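Local coordinates for adenylyltransferase thiF (Escherichia coli, PDB 1ZUD), which catalyses the ATP-dependent adenylation of the C-terminal glycine of the sulfur carrier protein ThiS, an activating step in thiamine biosynthesis, at residues Leu112-Ala115 and Val116-Asp120; Thr126-Met129 and Ala130-Gln133; Gly168-Arg171 and Cys172-Asp176; Ala202-Ala205 and Ile206-Leu209. All blocks are in the same frame, centred on the assembly; numbering follows the deposited sequence. Where two conformers were deposited one is given.

In the fold
All four contacts are short-range turns of a single ThiF-family chain, met in the order interaction 1, 2, 3, 4. Interaction 1 closes helix 109-118 just before strand 121-124; interaction 2 opens helix 129-141 just after that strand, the two centres about 17 Å apart. Interaction 3, centred about 12 Å from interaction 2, touches it directly: Gln133 reaches the Trp174 and Asp176 carbonyls, and Tyr170 packs on Met129 and Arg132. Interaction 4, on helix 191-210, meets interaction 1 where Leu209 packs on Asp120, but its centre is about 22 Å from those of 2 and 3. Interactions 2 and 3 both border ThiS, 2 with ATP-site residues and 3 with the zinc site, while interaction 4 faces the second subunit.

Interaction 1: Leu112-Ala115 and Val116-Asp120; sequences LKDA and VARAD. With NA (sodium ion), chain J.
Leu112 and Val116, one turn apart on helix 109-118, supply the apolar part of this contact. Their side chains lie alongside each other and point the same way, with Leu112 CD1 3.8 Å from Val116 CG2. Val116 sets its CG1 opposite the backbone N (chi1 171°), which leaves CG2 beside that N and turned back to the leucine. Both residues face inward: Leu112 packs on Ile34, Leu107 and Glu134, and Val116 on Ala138 and Cys139 of helix 129-141.

Backbone bonds form the second group. Val116 N donates to Leu112 O at 2.8 Å, Ala117 N to Lys113 O, and Arg118 N to Asp114 O, before Ala119 N closes the last turn on Ala115 O at 3.1 Å.

On the exposed side, one of two modelled conformers of Asp114 makes a salt bridge, OD1 to Arg118 NE at 3.0 Å. The oxygen lies in the guanidinium plane, although carboxylate and guanidinium are turned 54° apart. The second conformer makes this bridge an uncertain one.

The metal contacts come last. Carbonyl oxygens of the last helical residues and of Ala119 just beyond converge on a sodium ion: Val116 O at 2.4 Å, Ala117 O at 2.6 Å and Ala119 O at 2.4 Å. Two waters and Thr144 OG1 complete six ligands. A cation here would offset the negative end of the helix dipole. The whole is a helix C-terminus whose carbonyls bind sodium, in the beta-alpha-beta crossover from strand 99-103 to strand 121-124 of the Rossmann-like fold.

Interaction 2: Thr126-Met129 and Ala130-Gln133; sequences TDNM and ATRQ
Arg132 turns back along the start of helix 129-141 and slides past Thr126 in the opposite direction. Its CB lies near the carbonyl oxygens of Asn128 and Met129. CG sits 3.3 Å from Thr126 OG1 and close to Asn128 O as well; CD still skirts Asn128 O. From CG to NE the chain is fully extended (chi2 172°, chi3 180°), which carries the guanidinium out beside Thr126, whose OG1 lies over one face near the rim. That hydroxyl is hydrogen-bonded to Asp124. At the tip, NH1 makes a salt bridge with Asp124 and NH2 bonds Ala149 O, while NE donates to Ala64 O of the ThiS chain. The second-shell Asp124 therefore holds both the arginine and the threonine, and the arginine in turn grips the carrier protein's tail.

The helix start itself is organised by Asn128, the N-cap. Its OD1 accepts two bonds from Thr131: from N at 3.0 Å, nearly straight at the hydrogen but above the carbonyl plane, and from OG1 at 2.9 Å. A 2.8 Å bond from Asn128 ND2 to Asp127 OD2, within the amide plane, would hold the amide in this orientation. Regular helix bonding follows, with Arg132 N on Asn128 O at 3.2 Å and Gln133 N on Met129 O at 2.8 Å.

Asp127 to Thr131 belong to the ATP site, and Asp127 and Met129 also pack on the ThiS tail; this asparagine-capped helix N-terminus is consistent with a place where ATP and the carrier's C-terminus are brought together.

Interaction 3: Gly168-Arg171 and Cys172-Asp176; sequences GCYR and CLWPD. With ZN (zinc ion), chain H.
Cys169 and Cys172 form the tight end of this turn, with Cys169 SG and Cys172 SG 4.1 Å apart on one zinc ion. Cys169 SG lies 2.4 Å from the metal and Cys172 SG 2.3 Å, with Cys240 and Cys243 completing the four-cysteine site. Cys172 SG also accepts from Cys169 N at 3.3 Å, and Gly168 CA packs against the same sulfur.

The other buried piece is aromatic. Tyr170, swung out with CG opposite its backbone N (chi1 -176°), presents a ring face to Trp174, whose CD1 comes to 3.5 Å from Tyr170 CZ. The two ring planes are inclined at 57°, and the short helix between them is closed by Trp174 N on Tyr170 O at 3.0 Å. Both rings also pack on Val62 of the ThiS chain.

The partly exposed side is looser. There Arg171 lays one guanidinium face over Pro175, Arg171 NH1 being 3.4 Å from Pro175 CA, a contact without directed bonds. Farther on, Asp176 makes a salt bridge to Arg43 of the ThiS chain.

Four thiolates would leave the cluster net negative, a charge the N-H bond to Cys172 SG could temper; ligands from two separated chain parts suggest a structural zinc.

Interaction 4: Ala202-Ala205 and Ile206-Leu209; sequences ALEA and IKLL
Glu204 and Lys207 reach each other because both chains bend: the glutamate folds at chi2 (-52°), and the lysine, after leaving the helix with CG beside its backbone N (chi1 -71°), kinks at chi3 (-63°). Side by side and pointing the same way, they bring Lys207 NZ to 3.0 Å from Glu204 OE1, on the syn side though well out of the carboxylate plane. A weak second bond runs from Lys207 NZ to Glu204 OE2 at 3.3 Å. Lys207 CE lies as near to that oxygen, so the methylene takes part in the packing of the pair.

Elsewhere the turn is knit by the helix itself. Ile206 N bonds Ala202 O at 3.0 Å, Lys207 N bonds Leu203 O and Leu208 N bonds Glu204 O, and the run ends with Leu209 N on Ala205 O at 2.8 Å. Side chains lean back on these same carbonyls. Ile206 CG1 comes to 3.3 Å from Ala202 O, and Leu209 CG to 3.1 Å from Ala205 O. Outward, Ala202 and Ile206 pack on helix 40-50, whereas Ala205 touches Ile147 of strand 146-152.

The ion pair is buried and has further partners: Glu204 OE1 also makes a salt bridge to Arg220 of its own chain and a hydrogen bond to Ser227 of the second subunit, and Lys207 NZ bonds Thr214 OG1 of its own chain and Gly224 O of the second subunit. With cationic groups of both Lys207 and Arg220 at the carboxylate, Glu204 would be expected to stay ionised, and hydrogen bonds carry the network across the dimer interface.

Interaction 1: Leu112-Ala115 and Val116-Asp120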
# COMPACT_ATOMS: atom_id res chain seq x y z
N LEU C 112 -21.18 12.45 16.37
CA LEU C 112 -19.89 11.77 16.24
C LEU C 112 -19.72 10.77 17.41
O LEU C 112 -19.38 9.56 17.22
CB LEU C 112 -18.75 12.81 16.26
CG LEU C 112 -17.35 12.24 16.44
CD1 LEU C 112 -16.99 11.35 15.23
CD2 LEU C 112 -16.32 13.39 16.55
N LYS C 113 -19.98 11.26 18.62
CA LYS C 113 -19.86 10.40 19.79
C LYS C 113 -20.73 9.15 19.70
O LYS C 113 -20.31 8.07 20.09
CB LYS C 113 -20.25 11.19 21.06
CG LYS C 113 -19.16 12.16 21.53
CD LYS C 113 -19.65 12.93 22.74
CE LYS C 113 -18.52 13.59 23.53
NZ LYS C 113 -18.17 14.94 23.00
N ASP C 114 -21.94 9.28 19.17
CA ASP C 114 -22.80 8.14 19.10
C ASP C 114 -22.30 7.14 18.07
O ASP C 114 -22.40 5.92 18.29
CB ASP C 114 -24.24 8.57 18.79
CG ASP C 114 -25.23 7.41 18.85
OD1 ASP C 114 -25.49 6.79 17.79
OD2 ASP C 114 -25.72 7.09 19.96
N ALA C 115 -21.78 7.64 16.94
CA ALA C 115 -21.26 6.71 15.92
C ALA C 115 -19.96 6.03 16.43
O ALA C 115 -19.71 4.83 16.21
CB ALA C 115 -20.97 7.50 14.59
N VAL C 116 -19.13 6.79 17.11
CA VAL C 116 -17.92 6.18 17.64
C VAL C 116 -18.28 5.12 18.67
O VAL C 116 -17.71 4.04 18.69
CB VAL C 116 -17.00 7.27 18.25
CG1 VAL C 116 -15.80 6.66 19.03
CG2 VAL C 116 -16.47 8.10 17.11
N ALA C 117 -19.25 5.41 19.52
CA ALA C 117 -19.60 4.43 20.57
C ALA C 117 -20.08 3.10 19.98
O ALA C 117 -19.67 2.04 20.41
CB ALA C 117 -20.66 5.00 21.50
N ARG C 118 -20.91 3.18 18.95
CA ARG C 118 -21.44 1.98 18.29
C ARG C 118 -20.40 1.19 17.49
O ARG C 118 -20.52 -0.02 17.38
CB ARG C 118 -22.55 2.38 17.33
CG ARG C 118 -23.81 2.87 18.06
CD ARG C 118 -24.89 3.44 17.10
NE ARG C 118 -26.09 3.89 17.82
CZ ARG C 118 -27.04 3.08 18.29
NH1 ARG C 118 -26.95 1.76 18.11
NH2 ARG C 118 -28.06 3.60 18.96
N ALA C 119 -19.36 1.85 16.98
CA ALA C 119 -18.34 1.13 16.17
C ALA C 119 -17.35 0.34 17.03
O ALA C 119 -17.03 0.73 18.17
CB ALA C 119 -17.54 2.15 15.31
N ASP C 120 -16.88 -0.79 16.50
CA ASP C 120 -15.81 -1.55 17.20
C ASP C 120 -14.47 -0.92 16.88
O ASP C 120 -13.47 -1.04 17.64
CB ASP C 120 -15.81 -2.99 16.73
CG ASP C 120 -17.07 -3.72 17.15
OD1 ASP C 120 -17.30 -3.77 18.38
OD2 ASP C 120 -17.83 -4.20 16.28
NA NA J . -17.11 2.16 20.12
O HOH W 1 -16.71 -0.01 21.09
O HOH W 2 -17.48 2.74 22.55

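Interaction 2: Thr126-Met129 and Ala130-Gln133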
# COMPACT_ATOMS: atom_id res chain seq x y z
N THR C 126 -10.32 11.43 7.07
CA THR C 126 -10.72 12.82 6.80
C THR C 126 -9.57 13.67 6.26
O THR C 126 -8.49 13.15 5.99
CB THR C 126 -11.38 13.51 8.07
OG1 THR C 126 -10.44 13.57 9.16
CG2 THR C 126 -12.62 12.72 8.50
N ASP C 127 -9.77 14.97 6.11
CA ASP C 127 -8.73 15.75 5.46
C ASP C 127 -8.37 17.05 6.17
O ASP C 127 -7.89 17.98 5.51
CB ASP C 127 -9.21 16.14 4.07
CG ASP C 127 -10.47 17.01 4.15
OD1 ASP C 127 -11.07 17.30 3.11
OD2 ASP C 127 -10.85 17.39 5.29
N ASN C 128 -8.63 17.17 7.47
CA ASN C 128 -8.18 18.39 8.13
C ASN C 128 -7.93 18.09 9.62
O ASN C 128 -8.58 17.20 10.18
CB ASN C 128 -9.20 19.52 7.95
CG ASN C 128 -10.50 19.21 8.59
OD1 ASN C 128 -10.74 19.56 9.76
ND2 ASN C 128 -11.37 18.52 7.85
N MET C 129 -7.00 18.82 10.22
CA MET C 129 -6.59 18.64 11.60
C MET C 129 -7.71 18.73 12.61
O MET C 129 -7.81 17.90 13.48
CB MET C 129 -5.55 19.70 12.00
CG MET C 129 -4.36 19.81 11.11
SD MET C 129 -3.04 18.98 11.93
CE MET C 129 -3.40 17.43 11.32
N ALA C 130 -8.54 19.76 12.49
CA ALA C 130 -9.61 19.95 13.48
C ALA C 130 -10.52 18.74 13.61
O ALA C 130 -10.84 18.32 14.73
CB ALA C 130 -10.43 21.22 13.15
N THR C 131 -11.01 18.21 12.48
CA THR C 131 -11.84 17.03 12.53
C THR C 131 -11.06 15.82 13.08
O THR C 131 -11.58 15.03 13.87
CB THR C 131 -12.33 16.68 11.10
OG1 THR C 131 -12.98 17.83 10.56
CG2 THR C 131 -13.31 15.56 11.12
N ARG C 132 -9.81 15.65 12.65
CA ARG C 132 -9.02 14.55 13.13
C ARG C 132 -8.85 14.67 14.65
O ARG C 132 -8.94 13.67 15.35
CB ARG C 132 -7.64 14.51 12.44
CG ARG C 132 -7.68 14.08 10.92
CD ARG C 132 -6.30 14.26 10.27
NE ARG C 132 -6.28 13.87 8.86
CZ ARG C 132 -6.25 12.61 8.42
NH1 ARG C 132 -6.25 11.58 9.28
NH2 ARG C 132 -6.19 12.36 7.13
N GLN C 133 -8.62 15.87 15.16
CA GLN C 133 -8.48 15.96 16.63
C GLN C 133 -9.80 15.59 17.33
O GLN C 133 -9.80 14.91 18.37
CB GLN C 133 -8.05 17.38 17.05
CG GLN C 133 -6.69 17.75 16.54
CD GLN C 133 -5.57 17.09 17.33
OE1 GLN C 133 -5.82 16.26 18.21
NE2 GLN C 133 -4.32 17.46 17.01

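Interaction 3: Gly168-Arg171 and Cys172-Asp176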
# COMPACT_ATOMS: atom_id res chain seq x y z
N GLY C 168 0.09 6.55 23.74
CA GLY C 168 -0.53 7.83 23.55
C GLY C 168 -1.63 7.84 22.49
O GLY C 168 -2.13 6.82 22.05
N CYS C 169 -1.96 9.02 22.02
CA CYS C 169 -3.06 9.13 21.07
C CYS C 169 -2.63 10.10 19.96
O CYS C 169 -1.41 10.50 19.87
CB CYS C 169 -4.32 9.66 21.85
SG CYS C 169 -4.20 11.38 22.30
N TYR C 170 -3.57 10.51 19.12
CA TYR C 170 -3.17 11.37 17.97
C TYR C 170 -2.68 12.73 18.47
O TYR C 170 -1.74 13.34 17.92
CB TYR C 170 -4.37 11.60 17.04
CG TYR C 170 -4.08 12.39 15.76
CD1 TYR C 170 -3.65 11.75 14.60
CD2 TYR C 170 -4.33 13.75 15.71
CE1 TYR C 170 -3.49 12.46 13.38
CE2 TYR C 170 -4.17 14.46 14.55
CZ TYR C 170 -3.76 13.81 13.38
OH TYR C 170 -3.66 14.57 12.25
N ARG C 171 -3.31 13.20 19.54
CA ARG C 171 -2.96 14.47 20.16
C ARG C 171 -1.61 14.41 20.89
O ARG C 171 -0.99 15.46 21.08
CB ARG C 171 -4.09 14.92 21.12
CG ARG C 171 -3.76 16.11 22.04
CD ARG C 171 -3.80 17.44 21.34
NE ARG C 171 -3.43 18.54 22.25
CZ ARG C 171 -2.23 18.71 22.79
NH1 ARG C 171 -1.21 17.86 22.56
NH2 ARG C 171 -2.01 19.76 23.56
N CYS C 172 -1.11 13.24 21.26
CA CYS C 172 0.25 13.20 21.88
C CYS C 172 1.31 13.52 20.84
O CYS C 172 2.36 14.11 21.14
CB CYS C 172 0.61 11.82 22.46
SG CYS C 172 -0.38 11.28 23.90
N LEU C 173 1.05 13.13 19.60
CA LEU C 173 1.98 13.35 18.50
C LEU C 173 1.85 14.73 17.86
O LEU C 173 2.84 15.36 17.51
CB LEU C 173 1.74 12.26 17.43
CG LEU C 173 2.52 12.35 16.12
CD1 LEU C 173 4.02 12.29 16.45
CD2 LEU C 173 2.13 11.15 15.18
N TRP C 174 0.60 15.13 17.62
CA TRP C 174 0.26 16.39 16.99
C TRP C 174 -0.54 17.28 17.94
O TRP C 174 -1.77 17.08 18.15
CB TRP C 174 -0.61 16.15 15.72
CG TRP C 174 0.07 15.25 14.69
CD1 TRP C 174 -0.39 14.05 14.23
CD2 TRP C 174 1.34 15.47 14.04
NE1 TRP C 174 0.50 13.51 13.33
CE2 TRP C 174 1.57 14.36 13.19
CE3 TRP C 174 2.29 16.51 14.08
CZ2 TRP C 174 2.71 14.24 12.39
CZ3 TRP C 174 3.44 16.40 13.28
CH2 TRP C 174 3.64 15.27 12.45
N PRO C 175 0.13 18.28 18.52
CA PRO C 175 -0.62 19.15 19.43
C PRO C 175 -1.42 20.16 18.60
O PRO C 175 -2.39 20.72 19.06
CB PRO C 175 0.48 19.86 20.26
CG PRO C 175 1.70 18.92 20.17
CD PRO C 175 1.59 18.37 18.73
N ASP C 176 -1.04 20.34 17.33
CA ASP C 176 -1.69 21.33 16.45
C ASP C 176 -3.14 21.08 16.10
O ASP C 176 -3.55 19.93 15.86
CB ASP C 176 -0.92 21.45 15.12
CG ASP C 176 0.58 21.26 15.29
OD1 ASP C 176 1.31 22.27 15.36
OD2 ASP C 176 1.01 20.09 15.37
ZN ZN H . -2.64 11.70 24.08

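Interaction 4: Ala202-Ala205 and Ile206-Leu209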
# COMPACT_ATOMS: atom_id res chain seq x y z
N ALA C 202 -7.61 -0.58 5.89
CA ALA C 202 -8.50 -1.77 5.90
C ALA C 202 -7.78 -3.01 6.48
O ALA C 202 -8.35 -3.80 7.24
CB ALA C 202 -9.00 -2.09 4.37
N LEU C 203 -6.55 -3.22 6.03
CA LEU C 203 -5.75 -4.32 6.51
C LEU C 203 -5.66 -4.28 8.07
O LEU C 203 -5.84 -5.29 8.74
CB LEU C 203 -4.30 -4.22 5.98
CG LEU C 203 -3.54 -5.53 5.62
CD1 LEU C 203 -2.03 -5.26 5.72
CD2 LEU C 203 -3.95 -6.79 6.38
N GLU C 204 -5.34 -3.12 8.62
CA GLU C 204 -5.20 -3.01 10.10
C GLU C 204 -6.55 -3.33 10.76
O GLU C 204 -6.62 -3.95 11.82
CB GLU C 204 -4.70 -1.57 10.44
CG GLU C 204 -3.23 -1.33 9.98
CD GLU C 204 -2.28 -2.41 10.48
OE1 GLU C 204 -1.31 -2.80 9.76
OE2 GLU C 204 -2.50 -2.90 11.61
N ALA C 205 -7.63 -2.93 10.12
CA ALA C 205 -8.96 -3.18 10.69
C ALA C 205 -9.31 -4.65 10.73
O ALA C 205 -9.87 -5.15 11.72
CB ALA C 205 -10.06 -2.42 9.90
N ILE C 206 -8.96 -5.35 9.69
CA ILE C 206 -9.24 -6.77 9.63
C ILE C 206 -8.44 -7.51 10.67
O ILE C 206 -8.96 -8.42 11.30
CB ILE C 206 -8.91 -7.32 8.21
CG1 ILE C 206 -9.91 -6.68 7.23
CG2 ILE C 206 -9.02 -8.84 8.17
CD1 ILE C 206 -9.48 -6.76 5.77
N LYS C 207 -7.19 -7.12 10.84
CA LYS C 207 -6.35 -7.77 11.85
C LYS C 207 -6.89 -7.49 13.25
O LYS C 207 -6.97 -8.43 14.10
CB LYS C 207 -4.88 -7.30 11.75
CG LYS C 207 -4.16 -7.85 10.49
CD LYS C 207 -2.67 -7.51 10.48
CE LYS C 207 -2.47 -5.99 10.43
NZ LYS C 207 -1.02 -5.66 10.43
N LEU C 208 -7.29 -6.24 13.49
CA LEU C 208 -7.80 -5.91 14.81
C LEU C 208 -9.10 -6.64 15.10
O LEU C 208 -9.28 -7.19 16.19
CB LEU C 208 -8.03 -4.42 14.96
CG LEU C 208 -8.93 -4.08 16.14
CD1 LEU C 208 -8.14 -4.11 17.44
CD2 LEU C 208 -9.51 -2.73 15.93
N LEU C 209 -10.03 -6.65 14.13
CA LEU C 209 -11.30 -7.29 14.34
C LEU C 209 -11.22 -8.81 14.38
O LEU C 209 -12.01 -9.46 15.04
CB LEU C 209 -12.30 -6.85 13.27
CG LEU C 209 -12.58 -5.32 13.27
CD1 LEU C 209 -13.32 -4.95 11.99
CD2 LEU C 209 -13.35 -4.94 14.49